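PDB 6LZH: GrgF from Penicillium sp. sh18, which acts as a polyketide transferase with an alpha/beta-hydrolase fold in the biosynthesis of gregatin A, a fungal polyketide built round an alkylated furanone core. Local coordinates for residues Met233-Glu238 with Asp262-Lys267; Ala136-Ile141 with Glu238-Cys243; Glu155-Asp160 with Ser208-Tyr213; Pro78-Asp83 with Pro202-Ile207; Arg31-Ile36 with Glu106-Leu111. One frame throughout, in Å; residues are numbered along the deposited sequence.

Contact 1. Residues Met233-Glu238 with Asp262-Lys267; sequences MMVTPE and DILKGK. With NA (sodium ion), chain C.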
# COMPACT_ATOMS: atom_id res chain seq x y z
N MET A 233 -4.21 -22.92 -0.53
CA MET A 233 -5.04 -23.63 0.43
C MET A 233 -5.37 -22.72 1.59
O MET A 233 -4.48 -22.09 2.17
CB MET A 233 -4.34 -24.88 0.94
CG MET A 233 -5.11 -25.56 2.01
SD MET A 233 -4.26 -27.10 2.48
CE MET A 233 -5.43 -27.74 3.69
N MET A 234 -6.64 -22.66 1.97
CA MET A 234 -7.02 -21.98 3.19
C MET A 234 -7.43 -22.99 4.24
O MET A 234 -8.14 -23.96 3.94
CB MET A 234 -8.17 -21.00 2.97
CG MET A 234 -8.34 -20.08 4.18
SD MET A 234 -9.61 -18.85 3.88
CE MET A 234 -8.84 -17.81 2.64
N VAL A 235 -6.99 -22.74 5.47
CA VAL A 235 -7.31 -23.60 6.62
C VAL A 235 -8.02 -22.74 7.65
O VAL A 235 -7.40 -21.89 8.31
CB VAL A 235 -6.05 -24.25 7.21
CG1 VAL A 235 -6.42 -25.10 8.43
CG2 VAL A 235 -5.36 -25.08 6.14
N THR A 236 -9.33 -22.96 7.78
CA THR A 236 -10.21 -22.03 8.47
C THR A 236 -10.85 -22.74 9.66
O THR A 236 -11.59 -23.72 9.46
CB THR A 236 -11.29 -21.50 7.51
OG1 THR A 236 -10.68 -20.65 6.53
CG2 THR A 236 -12.35 -20.71 8.26
N PRO A 237 -10.59 -22.31 10.89
CA PRO A 237 -11.33 -22.87 12.02
C PRO A 237 -12.81 -22.56 11.86
O PRO A 237 -13.18 -21.48 11.40
CB PRO A 237 -10.71 -22.17 13.24
CG PRO A 237 -9.35 -21.64 12.76
CD PRO A 237 -9.63 -21.27 11.31
N GLU A 238 -13.65 -23.55 12.19
CA GLU A 238 -15.10 -23.38 12.00
C GLU A 238 -15.66 -22.29 12.90
O GLU A 238 -16.59 -21.57 12.51
CB GLU A 238 -15.84 -24.70 12.25
CG GLU A 238 -17.38 -24.57 12.30
CD GLU A 238 -18.07 -25.86 12.77
OE1 GLU A 238 -17.39 -26.82 13.17
OE2 GLU A 238 -19.32 -25.91 12.75
N ASP A 262 -9.83 -26.25 3.84
CA ASP A 262 -10.01 -27.17 4.96
C ASP A 262 -10.65 -26.41 6.11
O ASP A 262 -10.13 -25.37 6.52
CB ASP A 262 -8.68 -27.77 5.40
CG ASP A 262 -8.85 -28.81 6.49
OD1 ASP A 262 -10.00 -29.29 6.66
OD2 ASP A 262 -7.85 -29.16 7.16
N ILE A 263 -11.78 -26.90 6.61
CA ILE A 263 -12.43 -26.34 7.80
C ILE A 263 -12.00 -27.16 9.00
O ILE A 263 -12.17 -28.39 9.01
CB ILE A 263 -13.96 -26.37 7.66
CG1 ILE A 263 -14.42 -25.63 6.41
CG2 ILE A 263 -14.61 -25.77 8.92
CD1 ILE A 263 -14.28 -24.13 6.50
N LEU A 264 -11.51 -26.50 10.06
CA LEU A 264 -11.15 -27.22 11.28
C LEU A 264 -12.40 -27.29 12.16
O LEU A 264 -12.73 -26.33 12.86
CB LEU A 264 -10.00 -26.54 12.01
CG LEU A 264 -8.71 -26.31 11.21
CD1 LEU A 264 -7.64 -25.75 12.13
CD2 LEU A 264 -8.24 -27.60 10.55
N LYS A 265 -13.08 -28.43 12.11
CA LYS A 265 -14.38 -28.57 12.76
C LYS A 265 -14.26 -28.38 14.27
O LYS A 265 -13.40 -28.96 14.93
CB LYS A 265 -14.96 -29.95 12.45
CG LYS A 265 -15.74 -30.01 11.13
CD LYS A 265 -17.14 -29.42 11.29
CE LYS A 265 -17.78 -29.03 9.95
NZ LYS A 265 -17.80 -27.55 9.73
N GLY A 266 -15.13 -27.53 14.82
CA GLY A 266 -15.18 -27.33 16.26
C GLY A 266 -14.09 -26.46 16.84
O GLY A 266 -14.03 -26.33 18.07
N LYS A 267 -13.25 -25.85 16.03
CA LYS A 267 -12.08 -25.15 16.53
C LYS A 267 -12.20 -23.65 16.31
O LYS A 267 -12.80 -23.20 15.33
CB LYS A 267 -10.80 -25.66 15.86
CG LYS A 267 -10.60 -27.18 15.99
CD LYS A 267 -10.62 -27.62 17.44
CE LYS A 267 -10.43 -29.13 17.54
NZ LYS A 267 -10.41 -29.58 18.96
NA NA C . -11.40 -30.54 8.22
O HOH W 1 -9.09 -30.92 9.04
O HOH W 2 -11.77 -31.01 10.92
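M233-P237 and D262-L264 are paired as neighbouring parallel strands at one edge of the main sheet of the alpha/beta-hydrolase fold, joined through helix 245-254 as a beta-alpha-beta unit. Backbone bonds set the pairing: D262 N gives to M234 O, T236 N to D262 O at 2.8 Å, and L264 N to T236 O. E238 N continues the series to L264 O. From the opposite face of its plane L264 O also takes K267 N, the bond that closes the type II turn L264-K267, so this one oxygen is gripped twice. Apolar contacts fill the face of V235, P237 and L264. With CG1 of V235 anti to the backbone N (chi1 178°), that methyl lies 3.7 Å from L264 CD2. The extended M233 runs alongside D262. On the other face I263 CG2 rests 3.7 Å from E238 CB, and T236 turns its hydroxyl to Q248 of helix 245-254. Past the strands E238 provides the polar contacts. Its OE1 accepts G266 N at 2.9 Å on the anti side, tilted out of the carboxylate plane, and the bent chain of K265 brings NZ to 3.5 Å from the same E238 OE1, a long and weak salt bridge. Next to the pairing sits a sodium ion, bound by D262 OD1 and by I263 O at 2.4 Å each. Two waters add to its shell: one donates to D262 OD2, and the other accepts from K265 N at 3.1 Å.

Contact 2. Residues Ala136-Ile141 with Glu238-Cys243; sequences AVAPLI and ELDVSC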
# COMPACT_ATOMS: atom_id res chain seq x y z
N ALA A 136 -2.69 -20.62 3.81
CA ALA A 136 -3.08 -19.62 4.79
C ALA A 136 -3.89 -20.29 5.89
O ALA A 136 -4.93 -20.91 5.62
CB ALA A 136 -3.89 -18.49 4.13
N VAL A 137 -3.42 -20.19 7.13
CA VAL A 137 -4.09 -20.77 8.28
C VAL A 137 -4.72 -19.65 9.10
O VAL A 137 -4.02 -18.76 9.58
CB VAL A 137 -3.12 -21.58 9.15
CG1 VAL A 137 -3.86 -22.13 10.34
CG2 VAL A 137 -2.45 -22.70 8.33
N ALA A 138 -6.06 -19.73 9.28
CA ALA A 138 -6.86 -18.74 9.98
C ALA A 138 -6.44 -17.31 9.62
O ALA A 138 -6.14 -16.52 10.53
CB ALA A 138 -6.79 -18.98 11.49
N PRO A 139 -6.42 -16.94 8.34
CA PRO A 139 -5.87 -15.62 7.97
C PRO A 139 -6.71 -14.47 8.50
O PRO A 139 -7.94 -14.53 8.53
CB PRO A 139 -5.89 -15.64 6.44
CG PRO A 139 -6.96 -16.64 6.07
CD PRO A 139 -6.79 -17.73 7.14
N LEU A 140 -6.02 -13.41 8.92
CA LEU A 140 -6.68 -12.18 9.35
C LEU A 140 -7.01 -11.38 8.09
O LEU A 140 -6.11 -11.02 7.33
CB LEU A 140 -5.76 -11.39 10.29
CG LEU A 140 -6.03 -9.94 10.72
CD1 LEU A 140 -7.50 -9.69 10.99
CD2 LEU A 140 -5.21 -9.66 11.97
N ILE A 141 -8.30 -11.15 7.85
CA ILE A 141 -8.74 -10.56 6.58
C ILE A 141 -8.98 -9.06 6.71
O ILE A 141 -8.64 -8.29 5.81
CB ILE A 141 -10.01 -11.28 6.06
CG1 ILE A 141 -9.74 -12.75 5.77
CG2 ILE A 141 -10.55 -10.59 4.82
CD1 ILE A 141 -8.50 -13.01 4.93
N GLU A 238 -13.65 -23.55 12.19
CA GLU A 238 -15.10 -23.38 12.00
C GLU A 238 -15.66 -22.29 12.90
O GLU A 238 -16.59 -21.57 12.51
CB GLU A 238 -15.84 -24.70 12.25
CG GLU A 238 -17.38 -24.57 12.30
CD GLU A 238 -18.07 -25.86 12.77
OE1 GLU A 238 -17.39 -26.82 13.17
OE2 GLU A 238 -19.32 -25.91 12.75
N LEU A 239 -15.10 -22.14 14.09
CA LEU A 239 -15.65 -21.29 15.14
C LEU A 239 -14.69 -20.16 15.49
O LEU A 239 -14.53 -19.79 16.66
CB LEU A 239 -15.97 -22.13 16.38
CG LEU A 239 -16.88 -23.33 16.10
CD1 LEU A 239 -17.07 -24.16 17.39
CD2 LEU A 239 -18.22 -22.88 15.50
N ASP A 240 -14.04 -19.59 14.47
CA ASP A 240 -13.06 -18.53 14.68
C ASP A 240 -13.83 -17.23 14.93
O ASP A 240 -14.46 -16.69 14.02
CB ASP A 240 -12.12 -18.39 13.47
CG ASP A 240 -10.84 -17.62 13.82
OD1 ASP A 240 -10.89 -16.74 14.72
OD2 ASP A 240 -9.78 -17.90 13.20
N VAL A 241 -13.77 -16.74 16.17
CA VAL A 241 -14.40 -15.48 16.51
C VAL A 241 -13.40 -14.34 16.60
O VAL A 241 -13.81 -13.17 16.71
CB VAL A 241 -15.21 -15.61 17.83
CG1 VAL A 241 -16.39 -16.55 17.60
CG2 VAL A 241 -14.33 -16.12 18.96
N SER A 242 -12.10 -14.63 16.52
CA SER A 242 -11.03 -13.64 16.53
C SER A 242 -10.73 -13.12 15.13
O SER A 242 -10.70 -11.91 14.90
CB SER A 242 -9.76 -14.25 17.15
OG SER A 242 -10.02 -14.71 18.46
N CYS A 243 -10.50 -14.03 14.17
CA CYS A 243 -10.47 -13.74 12.74
C CYS A 243 -11.75 -14.36 12.19
O CYS A 243 -11.74 -15.53 11.81
CB CYS A 243 -9.26 -14.36 12.05
SG CYS A 243 -7.68 -13.64 12.41
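D240 OD1, on a residue whose carboxylate faces A138, is gripped by two backbone groups of its own loop. C243 N donates to it at 2.8 Å from well above the carboxylate plane, which makes an Asx motif, and S242 N adds a weak bond at 3.0 Å. The other oxygen, D240 OD2, accepts a hydrogen bond from H269 ND1 and lies 3.6 Å from A138 CB, so the A138 methyl lies against the oxygen that faces the imidazole. CG of D240 is anti to the backbone N (chi1 -162°), which carries the carboxylate inward from the loop. No hydrogen bond crosses between A136-I141 and E238-C243. The rest is sulfur and carbon: C243 SG sits beside L140, 3.5 Å from CA and 3.6 Å from CB, while C243 CB comes to 3.8 Å from P139 O. The side chain of C243 also reaches that of C115, the probable nucleophile. With an alanine here in place of D240, H269 ND1 and the N-H groups of S242 and C243 would probably lose their acceptor, leaving the imidazole freer to turn and the loop less fixed. Both segments leave the C-terminal edge of the parallel sheet, where alpha/beta hydrolases gather their catalytic residues. The chemistry fits D240 as the acid of a Cys-His-Asp triad: one oxygen is tied down by the loop's own N-H groups, and the other is turned to the histidine.

Contact 3. Residues Glu155-Asp160 with Ser208-Tyr213; sequences ELAMHD and SVQTYY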
# COMPACT_ATOMS: atom_id res chain seq x y z
N GLU A 155 -6.49 10.58 13.23
CA GLU A 155 -5.97 11.84 13.77
C GLU A 155 -4.68 11.60 14.54
O GLU A 155 -3.72 12.38 14.42
CB GLU A 155 -7.03 12.50 14.67
CG GLU A 155 -6.79 13.96 14.99
CD GLU A 155 -5.65 14.18 15.99
OE1 GLU A 155 -5.56 13.43 16.99
OE2 GLU A 155 -4.85 15.09 15.75
N LEU A 156 -4.63 10.52 15.33
CA LEU A 156 -3.39 10.15 16.02
C LEU A 156 -2.27 9.88 15.04
O LEU A 156 -1.10 10.20 15.30
CB LEU A 156 -3.61 8.91 16.89
CG LEU A 156 -4.61 9.10 18.04
CD1 LEU A 156 -4.73 7.84 18.88
CD2 LEU A 156 -4.20 10.30 18.92
N ALA A 157 -2.59 9.23 13.91
CA ALA A 157 -1.57 8.97 12.90
C ALA A 157 -1.04 10.28 12.30
O ALA A 157 0.17 10.39 12.03
CB ALA A 157 -2.14 8.05 11.82
N MET A 158 -1.90 11.27 12.09
CA MET A 158 -1.41 12.56 11.60
C MET A 158 -0.55 13.25 12.64
O MET A 158 0.49 13.83 12.32
CB MET A 158 -2.56 13.49 11.17
CG MET A 158 -3.39 13.03 9.95
SD MET A 158 -2.43 12.63 8.47
CE MET A 158 -2.32 10.83 8.59
N HIS A 159 -0.97 13.20 13.91
CA HIS A 159 -0.16 13.80 14.96
C HIS A 159 1.17 13.06 15.11
O HIS A 159 2.22 13.69 15.35
CB HIS A 159 -0.92 13.79 16.28
CG HIS A 159 -0.16 14.39 17.43
ND1 HIS A 159 0.50 13.62 18.37
CD2 HIS A 159 0.06 15.68 17.77
CE1 HIS A 159 1.08 14.42 19.25
NE2 HIS A 159 0.82 15.67 18.92
N ASP A 160 1.16 11.74 14.96
CA ASP A 160 2.38 10.95 15.08
C ASP A 160 3.41 11.33 14.02
O ASP A 160 4.60 11.51 14.32
CB ASP A 160 2.02 9.46 14.99
CG ASP A 160 3.24 8.57 15.15
OD1 ASP A 160 3.98 8.74 16.14
OD2 ASP A 160 3.46 7.71 14.26
N SER A 208 2.17 0.30 16.68
CA SER A 208 2.26 1.69 16.25
C SER A 208 0.91 2.17 15.74
O SER A 208 0.14 1.41 15.15
CB SER A 208 3.31 1.84 15.14
OG SER A 208 2.82 1.29 13.93
N VAL A 209 0.62 3.45 15.97
CA VAL A 209 -0.61 4.01 15.40
C VAL A 209 -0.56 3.98 13.87
O VAL A 209 -1.61 3.98 13.23
CB VAL A 209 -0.88 5.45 15.90
CG1 VAL A 209 -0.93 5.49 17.41
CG2 VAL A 209 0.18 6.43 15.38
N GLN A 210 0.63 3.98 13.27
CA GLN A 210 0.70 3.94 11.82
C GLN A 210 0.21 2.61 11.28
O GLN A 210 -0.17 2.52 10.10
CB GLN A 210 2.14 4.21 11.35
CG GLN A 210 2.66 5.59 11.77
CD GLN A 210 1.81 6.72 11.19
OE1 GLN A 210 1.27 6.60 10.08
NE2 GLN A 210 1.69 7.81 11.94
N THR A 211 0.24 1.56 12.11
CA THR A 211 -0.27 0.27 11.68
C THR A 211 -1.70 0.39 11.16
O THR A 211 -2.03 -0.15 10.10
CB THR A 211 -0.19 -0.74 12.83
OG1 THR A 211 1.19 -1.00 13.17
CG2 THR A 211 -0.88 -2.05 12.44
N TYR A 212 -2.55 1.13 11.88
CA TYR A 212 -3.94 1.26 11.47
C TYR A 212 -4.07 2.10 10.19
O TYR A 212 -4.87 1.78 9.31
CB TYR A 212 -4.77 1.87 12.60
CG TYR A 212 -6.27 1.88 12.29
CD1 TYR A 212 -7.07 0.77 12.57
CD2 TYR A 212 -6.86 2.99 11.70
CE1 TYR A 212 -8.43 0.78 12.27
CE2 TYR A 212 -8.23 3.00 11.40
CZ TYR A 212 -9.01 1.89 11.68
OH TYR A 212 -10.35 1.90 11.39
N TYR A 213 -3.27 3.17 10.08
CA TYR A 213 -3.23 3.97 8.85
C TYR A 213 -2.93 3.11 7.62
O TYR A 213 -3.64 3.17 6.61
CB TYR A 213 -2.17 5.08 8.99
CG TYR A 213 -1.97 5.92 7.73
CD1 TYR A 213 -1.12 5.51 6.70
CD2 TYR A 213 -2.64 7.13 7.58
CE1 TYR A 213 -0.94 6.28 5.56
CE2 TYR A 213 -2.47 7.91 6.43
CZ TYR A 213 -1.61 7.48 5.43
OH TYR A 213 -1.43 8.26 4.30
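Bent at chi2 (-61°), the side chain of Q210 swings its amide onto helix 150-165, while D160, with CG anti to the backbone N (chi1 -178°), sends its carboxylate to meet it. Segments 155-160 and 209-213, on helices 150-165 and 209-216, run with 120° between their directions and belong to the insertion between strands 133-137 and 232-237, the place where alpha/beta hydrolases commonly carry a cap. Q210 NE2 is the polar centre of the crossing. It donates to D160 OD2 at 2.9 Å, using the anti lone pair of that oxygen, and to A157 O at 3.0 Å, on a lone pair in the carbonyl plane. Both acceptors lie almost in the amide plane, and amide and carboxylate are nearly coplanar, so the two bonds fix the rotation of the Q210 end. D160 is itself steadied from outside, OD1 by M171 N and OD2 by a salt bridge to R164. Around this polar core the packing is apolar. V209 CG2 lies 3.6 Å from D160 CB, and A157 CB meets Y213 CB at 4.1 Å. The start of helix 209-216 is capped by S208, whose OG takes a weak bond from T211 N and a hydrogen bond from T211 OG1 at 2.9 Å. Farther along, Y213 reaches into the dimer interface, its OH bonded to H92 of the second subunit. M158 crosses that tyrosine at about a right angle, with its bent chain bringing CE to 3.6 Å from Y213 CE2.

Contact 4. Residues Pro78-Asp83 with Pro202-Ile207; sequences PRNDID and PVENRI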
# COMPACT_ATOMS: atom_id res chain seq x y z
N PRO A 78 9.89 2.13 13.07
CA PRO A 78 9.67 1.78 14.48
C PRO A 78 9.47 0.27 14.67
O PRO A 78 9.14 -0.43 13.70
CB PRO A 78 8.38 2.52 14.84
CG PRO A 78 8.18 3.54 13.74
CD PRO A 78 8.78 2.94 12.52
N ARG A 79 9.68 -0.23 15.89
CA ARG A 79 9.32 -1.61 16.18
C ARG A 79 7.81 -1.77 16.21
O ARG A 79 7.07 -0.79 16.37
CB ARG A 79 9.90 -2.04 17.52
CG ARG A 79 11.28 -1.51 17.76
CD ARG A 79 12.24 -2.14 16.79
NE ARG A 79 12.33 -3.58 17.00
CZ ARG A 79 12.97 -4.41 16.18
NH1 ARG A 79 13.56 -3.94 15.08
NH2 ARG A 79 13.00 -5.71 16.45
N ASN A 80 7.34 -3.00 16.03
CA ASN A 80 5.91 -3.30 16.21
C ASN A 80 5.07 -2.34 15.39
O ASN A 80 4.13 -1.71 15.87
CB ASN A 80 5.54 -3.24 17.69
CG ASN A 80 6.28 -4.24 18.50
OD1 ASN A 80 7.20 -3.90 19.26
ND2 ASN A 80 5.93 -5.49 18.30
N ASP A 81 5.47 -2.21 14.13
CA ASP A 81 4.91 -1.25 13.18
C ASP A 81 4.63 -2.08 11.93
O ASP A 81 5.55 -2.45 11.20
CB ASP A 81 5.90 -0.11 12.95
CG ASP A 81 5.44 0.85 11.89
OD1 ASP A 81 4.27 1.28 11.98
OD2 ASP A 81 6.24 1.16 10.98
N ILE A 82 3.36 -2.40 11.70
CA ILE A 82 2.98 -3.50 10.81
C ILE A 82 2.62 -2.91 9.46
O ILE A 82 1.93 -1.88 9.38
CB ILE A 82 1.80 -4.31 11.38
CG1 ILE A 82 2.15 -5.03 12.70
CG2 ILE A 82 1.28 -5.30 10.37
CD1 ILE A 82 3.59 -5.41 12.89
N ASP A 83 3.11 -3.54 8.39
CA ASP A 83 2.89 -3.05 7.03
C ASP A 83 2.74 -4.29 6.15
O ASP A 83 3.74 -4.90 5.77
CB ASP A 83 4.05 -2.17 6.57
CG ASP A 83 3.80 -1.51 5.22
OD1 ASP A 83 2.82 -1.90 4.55
OD2 ASP A 83 4.58 -0.61 4.85
N PRO A 202 5.32 -14.83 25.36
CA PRO A 202 5.38 -13.39 25.59
C PRO A 202 4.73 -12.64 24.44
O PRO A 202 4.82 -13.03 23.28
CB PRO A 202 6.89 -13.10 25.69
CG PRO A 202 7.55 -14.23 24.96
CD PRO A 202 6.63 -15.42 25.02
N VAL A 203 4.04 -11.56 24.79
CA VAL A 203 3.29 -10.76 23.83
C VAL A 203 3.69 -9.31 24.01
O VAL A 203 3.64 -8.79 25.13
CB VAL A 203 1.77 -10.93 24.01
CG1 VAL A 203 1.03 -9.90 23.17
CG2 VAL A 203 1.36 -12.36 23.67
N GLU A 204 4.08 -8.66 22.92
CA GLU A 204 4.26 -7.21 22.89
C GLU A 204 2.89 -6.58 22.76
O GLU A 204 2.23 -6.72 21.72
CB GLU A 204 5.19 -6.82 21.75
CG GLU A 204 5.66 -5.36 21.77
CD GLU A 204 6.22 -4.93 23.11
OE1 GLU A 204 7.30 -5.43 23.52
OE2 GLU A 204 5.57 -4.08 23.76
N ASN A 205 2.42 -5.92 23.82
CA ASN A 205 1.04 -5.43 23.88
C ASN A 205 0.89 -4.01 23.33
O ASN A 205 -0.03 -3.28 23.74
CB ASN A 205 0.53 -5.49 25.33
CG ASN A 205 1.12 -4.42 26.21
OD1 ASN A 205 2.29 -4.06 26.07
ND2 ASN A 205 0.32 -3.88 27.12
N ARG A 206 1.77 -3.59 22.42
CA ARG A 206 1.72 -2.27 21.82
C ARG A 206 1.92 -2.40 20.32
O ARG A 206 2.66 -3.27 19.84
CB ARG A 206 2.79 -1.34 22.41
CG ARG A 206 2.77 -1.25 23.94
CD ARG A 206 3.10 0.16 24.44
NE ARG A 206 1.90 0.88 24.85
CZ ARG A 206 1.85 2.20 25.04
NH1 ARG A 206 2.94 2.93 24.87
NH2 ARG A 206 0.71 2.77 25.41
N ILE A 207 1.26 -1.52 19.58
CA ILE A 207 1.34 -1.49 18.13
C ILE A 207 1.38 -0.02 17.71
O ILE A 207 0.73 0.82 18.34
CB ILE A 207 0.16 -2.26 17.50
CG1 ILE A 207 0.35 -2.40 16.00
CG2 ILE A 207 -1.16 -1.59 17.80
CD1 ILE A 207 1.18 -3.59 15.63
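N80 and E204 cross at about a right angle where the loop before helix 84-99 meets the approach to strand 206-208, half of a small two-stranded antiparallel sheet with 172-174. E204 CG lies over the flat amide of N80, 3.3 Å from OD1 and 3.5 Å from ND2, and the carboxylate plane beyond is turned 52° from the amide. The methylene chain of the glutamate, rather than its charge, therefore makes the contact. The amide's hydrogen-bonding partner is N42, whose OD1 takes N80 ND2, and N42 ND2 in turn donates to R206 O, bridging the two segments. With a valine in place of N80, N42 OD1 would probably lose this donor and E204 CG the flat surface beneath it. N80 CB also rests 3.6 Å from R206 O. Next to it I207 CA makes a CA-H...O contact of 3.6 Å with N80 O, the oxygen that accepts S208 N one residue on. I82 and I207 again cross at about a right angle. CG1 of I207 is anti to the backbone N (chi1 -172°) and carries CD1 toward the 78-83 loop, close to N80 O and packed tightly on I82 CG1 at 3.4 Å.

Contact 5. Residues Arg31-Ile36 with Glu106-Leu111; sequences RGPALI and EKQIAL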
# COMPACT_ATOMS: atom_id res chain seq x y z
N ARG A 31 18.03 -32.52 -0.71
CA ARG A 31 17.44 -31.49 -1.56
C ARG A 31 15.98 -31.81 -1.85
O ARG A 31 15.63 -32.96 -2.14
CB ARG A 31 18.25 -31.35 -2.85
CG ARG A 31 17.67 -30.36 -3.87
CD ARG A 31 18.55 -30.31 -5.11
NE ARG A 31 17.97 -29.48 -6.16
CZ ARG A 31 18.10 -28.17 -6.24
NH1 ARG A 31 18.81 -27.52 -5.33
NH2 ARG A 31 17.52 -27.51 -7.24
N GLY A 32 15.12 -30.80 -1.77
CA GLY A 32 13.71 -30.99 -2.00
C GLY A 32 12.89 -29.73 -1.77
O GLY A 32 13.38 -28.61 -1.88
N PRO A 33 11.61 -29.91 -1.43
CA PRO A 33 10.71 -28.76 -1.27
C PRO A 33 11.11 -27.89 -0.08
O PRO A 33 11.90 -28.29 0.79
CB PRO A 33 9.34 -29.42 -1.05
CG PRO A 33 9.68 -30.76 -0.38
CD PRO A 33 11.01 -31.19 -0.98
N ALA A 34 10.57 -26.67 -0.07
CA ALA A 34 10.85 -25.71 0.99
C ALA A 34 9.61 -24.88 1.30
O ALA A 34 8.67 -24.79 0.49
CB ALA A 34 12.01 -24.78 0.64
N LEU A 35 9.64 -24.25 2.47
CA LEU A 35 8.49 -23.53 3.02
C LEU A 35 8.98 -22.33 3.82
O LEU A 35 9.85 -22.47 4.69
CB LEU A 35 7.65 -24.43 3.91
CG LEU A 35 6.27 -23.93 4.33
CD1 LEU A 35 5.34 -23.89 3.14
CD2 LEU A 35 5.70 -24.84 5.42
N ILE A 36 8.42 -21.16 3.51
CA ILE A 36 8.67 -19.92 4.24
C ILE A 36 7.43 -19.63 5.08
O ILE A 36 6.33 -19.44 4.54
CB ILE A 36 8.97 -18.75 3.29
CG1 ILE A 36 10.16 -19.09 2.38
CG2 ILE A 36 9.22 -17.47 4.09
CD1 ILE A 36 10.43 -18.04 1.33
N GLU A 106 14.03 -25.02 -6.53
CA GLU A 106 13.41 -23.72 -6.72
C GLU A 106 12.02 -23.80 -7.33
O GLU A 106 11.32 -22.79 -7.37
CB GLU A 106 14.30 -22.82 -7.56
CG GLU A 106 14.59 -23.36 -8.94
CD GLU A 106 15.32 -22.35 -9.81
OE1 GLU A 106 15.20 -22.44 -11.05
OE2 GLU A 106 15.99 -21.47 -9.24
N LYS A 107 11.60 -24.97 -7.81
CA LYS A 107 10.23 -25.15 -8.26
C LYS A 107 9.32 -25.71 -7.17
O LYS A 107 8.16 -26.03 -7.45
CB LYS A 107 10.20 -26.04 -9.51
CG LYS A 107 10.56 -25.29 -10.81
CD LYS A 107 11.28 -26.16 -11.85
CE LYS A 107 12.29 -27.12 -11.20
NZ LYS A 107 13.43 -27.59 -12.10
N GLN A 108 9.82 -25.84 -5.93
CA GLN A 108 9.05 -26.39 -4.82
C GLN A 108 9.14 -25.47 -3.60
O GLN A 108 9.32 -25.93 -2.46
CB GLN A 108 9.52 -27.80 -4.46
CG GLN A 108 9.51 -28.76 -5.65
CD GLN A 108 9.94 -30.15 -5.27
OE1 GLN A 108 10.91 -30.34 -4.53
NE2 GLN A 108 9.23 -31.16 -5.79
N ILE A 109 9.03 -24.17 -3.80
CA ILE A 109 9.07 -23.22 -2.70
C ILE A 109 7.65 -22.78 -2.42
O ILE A 109 7.00 -22.17 -3.28
CB ILE A 109 9.97 -22.02 -3.02
CG1 ILE A 109 11.42 -22.49 -3.15
CG2 ILE A 109 9.82 -20.95 -1.93
CD1 ILE A 109 12.40 -21.41 -3.57
N ALA A 110 7.16 -23.09 -1.22
CA ALA A 110 5.81 -22.76 -0.81
C ALA A 110 5.84 -21.69 0.28
O ALA A 110 6.86 -21.47 0.94
CB ALA A 110 5.07 -24.02 -0.34
N LEU A 111 4.72 -20.99 0.43
CA LEU A 111 4.54 -20.01 1.49
C LEU A 111 3.46 -20.53 2.44
O LEU A 111 2.46 -21.10 1.98
CB LEU A 111 4.11 -18.65 0.93
CG LEU A 111 5.04 -17.99 -0.10
CD1 LEU A 111 4.46 -16.62 -0.50
CD2 LEU A 111 6.45 -17.86 0.47
O HOH W 3 17.05 -24.72 -7.03
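E106 N and R31 NH2 share a water: the guanidinium donates to it at 2.8 Å and the backbone N more weakly at 3.1 Å, while R31 NH1 reaches P102 O. Q108 comes next. Its chain, extended beyond CG, lays OE1 against the G32-P33 peptide, 3.2 Å from P33 N; as proline has no N-H, this is contact without a hydrogen bond. Its other amide atom, NE2, donates to M292 O of helix 277-292. Q108 O accepts A34 N at 2.8 Å, opening the parallel pairing. I109 turns to the face shared with A34 and I36, where its CG2 lies 4.4 Å from I36 CD1. A110 uses both its N and its O toward strand 32-38: N gives to A34 O, and O accepts I36 N at 3.0 Å. On the face turned to helix 277-292, A110 CB is pressed tightly by L35 CD1 at 3.5 Å, a fit that suits a small side chain. L111 ends the run alongside I36, its CD2 3.9 Å from I36 CB. This is the middle of the mainly parallel sheet of an alpha/beta hydrolase, and strand 108-114 leads to C115, on what is probably the nucleophile elbow.

How the contacts relate
Contacts 1, 2 and 5 belong to the same main sheet; contact 3 lies within the insertion after strand 133-137, and contact 4 ties that insertion to the loop before helix 84-99. Contact 5 is buried strand pairing in the middle, whereas contact 1 pairs the last two strands and runs out to a partly open end with charges and a sodium ion. Contact 2 adjoins contact 1, sharing E238 and joined by backbone bonds of V235 to A136 and A138; it is buried and holds the probable triad acid. Contact 3 is a buried helix crossing closed by side-chain bonds. Contact 4, partly exposed, has, like contact 2, no hydrogen bond between its segments; it adjoins contact 3, S208 following directly on 202-207.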